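Local coordinates for protein alpha-1,4-endofucoidanase (Mariniflexile fucanivorans, PDB 6DLH) that hydrolyses alpha-1,4 linkages within fucoidan chains by a retaining mechanism, its glycoside hydrolase family 107 catalytic domain being followed by probable Ig-like domains, at residues Phe202-Ala205 / Glu206-Lys210; Gln248-Tyr251 / Gln252-Asp256; Tyr400-Asn403 / Gln404-Thr408. One frame throughout, in Å; residues are numbered along the deposited sequence.

Contact 1: Phe202-Ala205 / Glu206-Lys210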
loop_
_atom_site.group_PDB
_atom_site.type_symbol
_atom_site.label_atom_id
_atom_site.label_comp_id
_atom_site.label_asym_id
_atom_site.label_seq_id
_atom_site.Cartn_x
_atom_site.Cartn_y
_atom_site.Cartn_z
ATOM N N PHE A 202 7.532 -21.795 9.483
ATOM C CA PHE A 202 8.009 -21.371 10.793
ATOM C C PHE A 202 9.128 -20.340 10.636
ATOM O O PHE A 202 9.278 -19.466 11.489
ATOM C CB PHE A 202 8.460 -22.571 11.630
ATOM C CG PHE A 202 7.368 -23.305 12.369
ATOM C CD1 PHE A 202 6.926 -22.861 13.610
ATOM C CD2 PHE A 202 6.806 -24.460 11.842
ATOM C CE1 PHE A 202 5.934 -23.547 14.296
ATOM C CE2 PHE A 202 5.814 -25.145 12.529
ATOM C CZ PHE A 202 5.375 -24.686 13.753
ATOM N N CYS A 203 9.904 -20.453 9.546
ATOM C CA CYS A 203 10.916 -19.465 9.197
ATOM C C CYS A 203 10.267 -18.081 9.163
ATOM O O CYS A 203 10.700 -17.169 9.870
ATOM C CB CYS A 203 11.539 -19.755 7.832
ATOM S SG CYS A 203 12.985 -20.853 7.845
ATOM N N TYR A 204 9.201 -17.965 8.356
ATOM C CA TYR A 204 8.512 -16.710 8.099
ATOM C C TYR A 204 8.003 -16.093 9.400
ATOM O O TYR A 204 8.203 -14.904 9.643
ATOM C CB TYR A 204 7.394 -16.898 7.070
ATOM C CG TYR A 204 6.770 -15.604 6.609
ATOM C CD1 TYR A 204 7.306 -14.892 5.545
ATOM C CD2 TYR A 204 5.660 -15.075 7.254
ATOM C CE1 TYR A 204 6.744 -13.699 5.121
ATOM C CE2 TYR A 204 5.090 -13.880 6.844
ATOM C CZ TYR A 204 5.635 -13.191 5.775
ATOM O OH TYR A 204 5.081 -12.012 5.368
ATOM N N ALA A 205 7.356 -16.907 10.237
ATOM C CA ALA A 205 6.801 -16.406 11.485
ATOM C C ALA A 205 7.894 -15.792 12.360
ATOM O O ALA A 205 7.682 -14.738 12.958
ATOM C CB ALA A 205 6.048 -17.497 12.205
ATOM N N GLU A 206 9.061 -16.449 12.419
ATOM C CA GLU A 206 10.088 -16.091 13.390
ATOM C C GLU A 206 10.962 -14.949 12.872
ATOM O O GLU A 206 11.264 -14.031 13.626
ATOM C CB GLU A 206 10.904 -17.316 13.819
ATOM C CG GLU A 206 12.023 -17.010 14.809
ATOM C CD GLU A 206 11.606 -16.708 16.241
ATOM O OE1 GLU A 206 10.534 -17.187 16.664
ATOM O OE2 GLU A 206 12.361 -15.994 16.937
ATOM N N PHE A 207 11.356 -15.006 11.594
ATOM C CA PHE A 207 12.369 -14.096 11.076
ATOM C C PHE A 207 11.764 -12.937 10.280
ATOM O O PHE A 207 12.284 -11.820 10.330
ATOM C CB PHE A 207 13.463 -14.859 10.324
ATOM C CG PHE A 207 14.373 -15.647 11.234
ATOM C CD1 PHE A 207 14.573 -17.005 11.040
ATOM C CD2 PHE A 207 15.007 -15.033 12.308
ATOM C CE1 PHE A 207 15.400 -17.725 11.892
ATOM C CE2 PHE A 207 15.832 -15.753 13.160
ATOM C CZ PHE A 207 16.026 -17.100 12.949
ATOM N N ILE A 208 10.680 -13.209 9.542
ATOM C CA ILE A 208 10.043 -12.174 8.745
ATOM C C ILE A 208 8.913 -11.525 9.541
ATOM O O ILE A 208 8.965 -10.325 9.805
ATOM C CB ILE A 208 9.585 -12.704 7.371
ATOM C CG1 ILE A 208 10.693 -13.478 6.646
ATOM C CG2 ILE A 208 9.031 -11.572 6.515
ATOM C CD1 ILE A 208 11.883 -12.637 6.224
ATOM N N LEU A 209 7.915 -12.323 9.944
ATOM C CA LEU A 209 6.677 -11.796 10.500
ATOM C C LEU A 209 6.919 -11.088 11.831
ATOM O O LEU A 209 6.322 -10.042 12.082
ATOM C CB LEU A 209 5.645 -12.921 10.637
ATOM C CG LEU A 209 4.285 -12.522 11.218
ATOM C CD1 LEU A 209 3.586 -11.491 10.342
ATOM C CD2 LEU A 209 3.395 -13.744 11.396
ATOM N N LYS A 210 7.794 -11.648 12.678
ATOM C CA LYS A 210 7.963 -11.124 14.026
ATOM C C LYS A 210 8.685 -9.776 13.995
ATOM O O LYS A 210 8.456 -8.937 14.863
ATOM C CB LYS A 210 8.679 -12.116 14.950
ATOM C CG LYS A 210 8.797 -11.666 16.404
ATOM C CD LYS A 210 9.086 -12.770 17.401
ATOM C CE LYS A 210 10.547 -12.881 17.780
ATOM N NZ LYS A 210 10.711 -13.525 19.106
#
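Tyr204 and Ile208, one turn apart on the same helix, meet side chain on ring: Ile208 CB stands over one face of the phenol, 4.0 Å from its centroid in a CH-pi contact, while Ile208 CG2 comes within 3.4 Å of Tyr204 CE1. Because CG of Tyr204 is anti to its own amide nitrogen (chi1 -172°), the ring is swung beside the next turn, where Leu209 CB also comes within 4.0 Å of Tyr204 CE2. The backbone widens here into a pi-type turn. Tyr204 O takes an almost straight bond from Leu209 N (2.6 Å, 177°) and only a weak one from Ile208 N. Lys210 N likewise reaches five residues back, with a weak bond to Ala205 O. Nearer the N terminus, Phe207 N donates to Cys203 O at 2.8 Å in the ordinary i to i+4 way, whereas Glu206 N divides itself between Phe202 O (3.2 Å) and, weakly, Cys203 O. The polar end of the tyrosine is satisfied farther off, its hydroxyl being hydrogen-bonded to His95 NE2. A leucine in place of Tyr204 would probably leave His95 without this mate and Ile208 without its aromatic face. Phe202 and Ala205 pack against helix 249-259, Cys203 and Ile208 against Trp172 of helix 168-176, and the helix itself lies between strands 143-149 and 222-226 in chain order.

Contact 2: Gln248-Tyr251 / Gln252-Asp256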
loop_
_atom_site.group_PDB
_atom_site.type_symbol
_atom_site.label_atom_id
_atom_site.label_comp_id
_atom_site.label_asym_id
_atom_site.label_seq_id
_atom_site.Cartn_x
_atom_site.Cartn_y
_atom_site.Cartn_z
ATOM N N GLN A 248 -2.018 -27.172 16.339
ATOM C CA GLN A 248 -2.079 -25.831 15.773
ATOM C C GLN A 248 -0.792 -25.066 16.082
ATOM O O GLN A 248 -0.835 -24.015 16.722
ATOM C CB GLN A 248 -3.280 -25.077 16.348
ATOM C CG GLN A 248 -4.596 -25.837 16.257
ATOM C CD GLN A 248 -5.747 -25.059 16.846
ATOM O OE1 GLN A 248 -5.572 -24.003 17.450
ATOM N NE2 GLN A 248 -6.948 -25.584 16.669
ATOM N N ARG A 249 0.350 -25.592 15.619
ATOM C CA ARG A 249 1.638 -25.032 16.004
ATOM C C ARG A 249 1.973 -23.845 15.106
ATOM O O ARG A 249 2.479 -22.831 15.588
ATOM C CB ARG A 249 2.748 -26.089 15.993
ATOM C CG ARG A 249 2.742 -27.025 17.196
ATOM C CD ARG A 249 3.046 -26.327 18.508
ATOM N NE ARG A 249 3.050 -27.238 19.645
ATOM C CZ ARG A 249 3.075 -26.859 20.920
ATOM N NH1 ARG A 249 3.067 -27.766 21.883
ATOM N NH2 ARG A 249 3.105 -25.575 21.233
ATOM N N ILE A 250 1.684 -23.993 13.805
ATOM C CA ILE A 250 1.854 -22.920 12.840
ATOM C C ILE A 250 0.933 -21.757 13.209
ATOM O O ILE A 250 1.361 -20.606 13.190
ATOM C CB ILE A 250 1.627 -23.420 11.400
ATOM C CG1 ILE A 250 2.399 -24.715 11.128
ATOM C CG2 ILE A 250 1.969 -22.324 10.401
ATOM C CD1 ILE A 250 2.217 -25.281 9.736
ATOM N N TYR A 251 -0.320 -22.070 13.570
ATOM C CA TYR A 251 -1.265 -21.056 14.010
ATOM C C TYR A 251 -0.663 -20.268 15.169
ATOM O O TYR A 251 -0.791 -19.045 15.219
ATOM C CB TYR A 251 -2.633 -21.668 14.325
ATOM C CG TYR A 251 -3.370 -22.170 13.107
ATOM C CD1 TYR A 251 -4.116 -21.311 12.306
ATOM C CD2 TYR A 251 -3.301 -23.501 12.736
ATOM C CE1 TYR A 251 -4.780 -21.770 11.178
ATOM C CE2 TYR A 251 -3.955 -23.974 11.609
ATOM C CZ TYR A 251 -4.702 -23.108 10.831
ATOM O OH TYR A 251 -5.335 -23.584 9.717
ATOM N N GLN A 252 0.021 -20.992 16.064
ATOM C CA GLN A 252 0.660 -20.427 17.243
ATOM C C GLN A 252 1.838 -19.546 16.835
ATOM O O GLN A 252 1.996 -18.441 17.351
ATOM C CB GLN A 252 1.152 -21.540 18.170
ATOM C CG GLN A 252 1.601 -21.029 19.533
ATOM C CD GLN A 252 1.981 -22.140 20.481
ATOM O OE1 GLN A 252 2.464 -23.193 20.062
ATOM N NE2 GLN A 252 1.768 -21.904 21.768
ATOM N N ALA A 253 2.657 -20.050 15.906
ATOM C CA ALA A 253 3.860 -19.352 15.487
ATOM C C ALA A 253 3.490 -17.953 14.997
ATOM O O ALA A 253 4.114 -16.967 15.391
ATOM C CB ALA A 253 4.589 -20.152 14.432
ATOM N N PHE A 254 2.436 -17.891 14.174
ATOM C CA PHE A 254 1.993 -16.660 13.542
ATOM C C PHE A 254 1.421 -15.709 14.591
ATOM O O PHE A 254 1.803 -14.539 14.634
ATOM C CB PHE A 254 1.033 -16.981 12.397
ATOM C CG PHE A 254 1.699 -17.355 11.099
ATOM C CD1 PHE A 254 2.601 -18.410 11.034
ATOM C CD2 PHE A 254 1.407 -16.669 9.930
ATOM C CE1 PHE A 254 3.205 -18.758 9.832
ATOM C CE2 PHE A 254 2.018 -17.011 8.731
ATOM C CZ PHE A 254 2.917 -18.055 8.683
ATOM N N ALA A 255 0.534 -16.222 15.454
ATOM C CA ALA A 255 -0.103 -15.377 16.452
ATOM C C ALA A 255 0.932 -14.789 17.412
ATOM O O ALA A 255 0.898 -13.595 17.696
ATOM C CB ALA A 255 -1.178 -16.137 17.182
ATOM N N ASP A 256 1.847 -15.639 17.904
ATOM C CA ASP A 256 2.879 -15.237 18.851
ATOM C C ASP A 256 3.801 -14.187 18.230
ATOM O O ASP A 256 4.204 -13.242 18.900
ATOM C CB ASP A 256 3.706 -16.434 19.331
ATOM C CG ASP A 256 3.017 -17.310 20.366
ATOM O OD1 ASP A 256 2.252 -16.771 21.201
ATOM O OD2 ASP A 256 3.271 -18.522 20.341
HETATM O O HOH W 1 2.279 -24.030 23.803
#
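Gln252 and Arg249 run side by side, pointing the same way, and are joined at their ends. Arg249 NH2 gives Gln252 OE1 a hydrogen bond of 2.7 Å, arriving on a lone pair in the plane of the amide, with the oxygen in turn close to the guanidinium plane; the two flat groups are only 25° apart. A water closes the small ring, accepting from Arg249 NH2 and, at 3.0 Å, from Gln252 NE2, so both ends of the amide are engaged. Arg249 is steadied further by a bond from NH1 to Asn246 OD1.

Ile250 is buried. Its CG2 branch, anti to the backbone N, lies 3.8 Å from Phe254 CE1, and Phe254 N is bonded to Ile250 O at 3.1 Å. Tyr251 meets the following turn chiefly through its backbone, Tyr251 O accepting from Ala255 N at 3.1 Å, while its hydroxyl is hydrogen-bonded to Asn271 OD1. The Tyr251 and Phe254 rings make edge-to-face contacts with Phe269 and Phe225, on two neighbouring parallel strands. With Gln248 at the N-cap position, this is the opening of the helix in a beta-alpha-beta crossover, as in the (beta/alpha)-barrel of related alpha-L-fucosidases.

Contact 3: Tyr400-Asn403 / Gln404-Thr408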
loop_
_atom_site.group_PDB
_atom_site.type_symbol
_atom_site.label_atom_id
_atom_site.label_comp_id
_atom_site.label_asym_id
_atom_site.label_seq_id
_atom_site.Cartn_x
_atom_site.Cartn_y
_atom_site.Cartn_z
ATOM N N TYR A 400 -19.228 5.576 -6.343
ATOM C CA TYR A 400 -20.381 4.892 -5.763
ATOM C C TYR A 400 -20.078 4.378 -4.357
ATOM O O TYR A 400 -20.960 4.365 -3.495
ATOM C CB TYR A 400 -20.953 3.790 -6.663
ATOM C CG TYR A 400 -20.158 2.514 -6.698
ATOM C CD1 TYR A 400 -20.217 1.593 -5.659
ATOM C CD2 TYR A 400 -19.329 2.236 -7.774
ATOM C CE1 TYR A 400 -19.456 0.432 -5.680
ATOM C CE2 TYR A 400 -18.582 1.070 -7.818
ATOM C CZ TYR A 400 -18.656 0.164 -6.777
ATOM O OH TYR A 400 -17.921 -0.978 -6.850
ATOM N N ALA A 401 -18.837 3.943 -4.133
ATOM C CA ALA A 401 -18.474 3.378 -2.841
ATOM C C ALA A 401 -18.522 4.472 -1.778
ATOM O O ALA A 401 -19.043 4.238 -0.691
ATOM C CB ALA A 401 -17.122 2.706 -2.913
ATOM N N LEU A 402 -18.010 5.668 -2.119
ATOM C CA LEU A 402 -18.098 6.840 -1.258
ATOM C C LEU A 402 -19.567 7.149 -0.970
ATOM O O LEU A 402 -19.946 7.334 0.187
ATOM C CB LEU A 402 -17.378 8.032 -1.907
ATOM C CG LEU A 402 -17.382 9.337 -1.096
ATOM C CD1 LEU A 402 -16.673 9.167 0.239
ATOM C CD2 LEU A 402 -16.735 10.476 -1.862
ATOM N N ASN A 403 -20.391 7.167 -2.029
ATOM C CA ASN A 403 -21.826 7.388 -1.913
ATOM C C ASN A 403 -22.418 6.470 -0.841
ATOM O O ASN A 403 -23.046 6.937 0.111
ATOM C CB ASN A 403 -22.508 7.204 -3.271
ATOM C CG ASN A 403 -24.019 7.214 -3.197
ATOM O OD1 ASN A 403 -24.623 8.253 -2.950
ATOM N ND2 ASN A 403 -24.642 6.067 -3.436
ATOM N N GLN A 404 -22.177 5.157 -0.975
ATOM C CA GLN A 404 -22.781 4.173 -0.089
ATOM C C GLN A 404 -22.284 4.344 1.348
ATOM O O GLN A 404 -23.072 4.273 2.294
ATOM C CB GLN A 404 -22.566 2.757 -0.633
ATOM C CG GLN A 404 -23.177 2.529 -2.014
ATOM C CD GLN A 404 -23.346 1.064 -2.348
ATOM O OE1 GLN A 404 -22.448 0.244 -2.127
ATOM N NE2 GLN A 404 -24.500 0.721 -2.903
ATOM N N PHE A 405 -20.974 4.577 1.498
ATOM C CA PHE A 405 -20.334 4.797 2.787
ATOM C C PHE A 405 -20.851 6.067 3.463
ATOM O O PHE A 405 -21.033 6.091 4.677
ATOM C CB PHE A 405 -18.806 4.741 2.649
ATOM C CG PHE A 405 -18.203 3.517 3.289
ATOM C CD1 PHE A 405 -18.175 2.305 2.621
ATOM C CD2 PHE A 405 -17.719 3.561 4.587
ATOM C CE1 PHE A 405 -17.659 1.167 3.231
ATOM C CE2 PHE A 405 -17.204 2.425 5.198
ATOM C CZ PHE A 405 -17.168 1.227 4.515
ATOM N N GLU A 406 -21.117 7.113 2.670
ATOM C CA GLU A 406 -21.652 8.358 3.203
ATOM C C GLU A 406 -23.079 8.158 3.716
ATOM O O GLU A 406 -23.412 8.619 4.805
ATOM C CB GLU A 406 -21.556 9.484 2.172
ATOM C CG GLU A 406 -20.151 10.038 1.997
ATOM C CD GLU A 406 -19.601 10.904 3.119
ATOM O OE1 GLU A 406 -20.281 11.045 4.158
ATOM O OE2 GLU A 406 -18.490 11.443 2.947
ATOM N N LEU A 407 -23.927 7.475 2.928
ATOM C CA LEU A 407 -25.284 7.183 3.373
ATOM C C LEU A 407 -25.234 6.373 4.669
ATOM O O LEU A 407 -25.938 6.686 5.622
ATOM C CB LEU A 407 -26.051 6.445 2.266
ATOM C CG LEU A 407 -26.342 7.274 1.011
ATOM C CD1 LEU A 407 -26.887 6.408 -0.116
ATOM C CD2 LEU A 407 -27.289 8.432 1.314
ATOM N N THR A 408 -24.382 5.342 4.698
ATOM C CA THR A 408 -24.137 4.554 5.897
ATOM C C THR A 408 -23.744 5.449 7.074
ATOM O O THR A 408 -24.230 5.252 8.189
ATOM C CB THR A 408 -23.072 3.480 5.637
ATOM O OG1 THR A 408 -23.539 2.640 4.579
ATOM C CG2 THR A 408 -22.761 2.643 6.859
#
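Gln404 leans back on Tyr400, one turn earlier: its CG rests 3.2 Å from Tyr400 O, the same oxygen that accepts a bond from Gln404 N at 2.9 Å. Its OE1 ends near the plane of the Tyr400 ring, at the edge by CD1. Leu402 and Glu406 form a second pair, side by side and pointing the same way. The glutamate CG lies 4.0 Å from Leu402 CD1, and the bend at chi2 (-73°) brings OE2 to the same distance from that methyl, while Glu406 N bonds to Leu402 O at 2.8 Å. Asn403 and Leu407 make a third pair, crossing at a slant, with Leu407 CD1 4.0 Å from the amide nitrogen ND2 of Asn403.

Phe405 is buried. Ala401 O sits at the edge of its ring, near the plane, and accepts a hydrogen bond from Phe405 N; beyond, the ring touches Leu46 and Met48 of strand 46-49. The helix follows strand 377-379 in the chain and packs on strand 46-49, consistent with a (beta/alpha)-barrel in which the last strand lies beside the first. The calcium ion held by Thr77 and Asp79 is about 9 Å from the Phe405 side chain.

A further turn on, Gln404 O is gripped twice by Thr408: OG1 at 2.8 Å and N approach from opposite faces of the carbonyl plane, which ties the threonine hydroxyl to the backbone.

Outside the helix, Asp361 of helix 361-372 accepts from Asn403 ND2 through OD2 and from Gln404 NE2 through OD1, which helps orient both amides; Gln404 NE2 also donates to Leu359 O. Gln346 NE2 donates to Gln404 OE1, and the Tyr400 hydroxyl is hydrogen-bonded to Gly354 O.

In the fold
From the N terminus, the three contacts follow in series, none nested in or crossing another; each joins successive turns of a single helix, so none closes a loop. Contact 1 lies in helix 198-216 and contact 2 in helix 249-259, the next long helix round the parallel sheet, with strand 222-226 between them in sequence. These two touch directly: the Phe202 ring of contact 1 packs on Arg249, Ile250 and Ala253 of contact 2, and Leu209 CD2 lies 3.7 Å from Phe254 O. Contact 3, in helix 399-415, stands apart, its centre about 39 Å from that of contact 1, against strand 46-49, first of the sheet's strands along the chain.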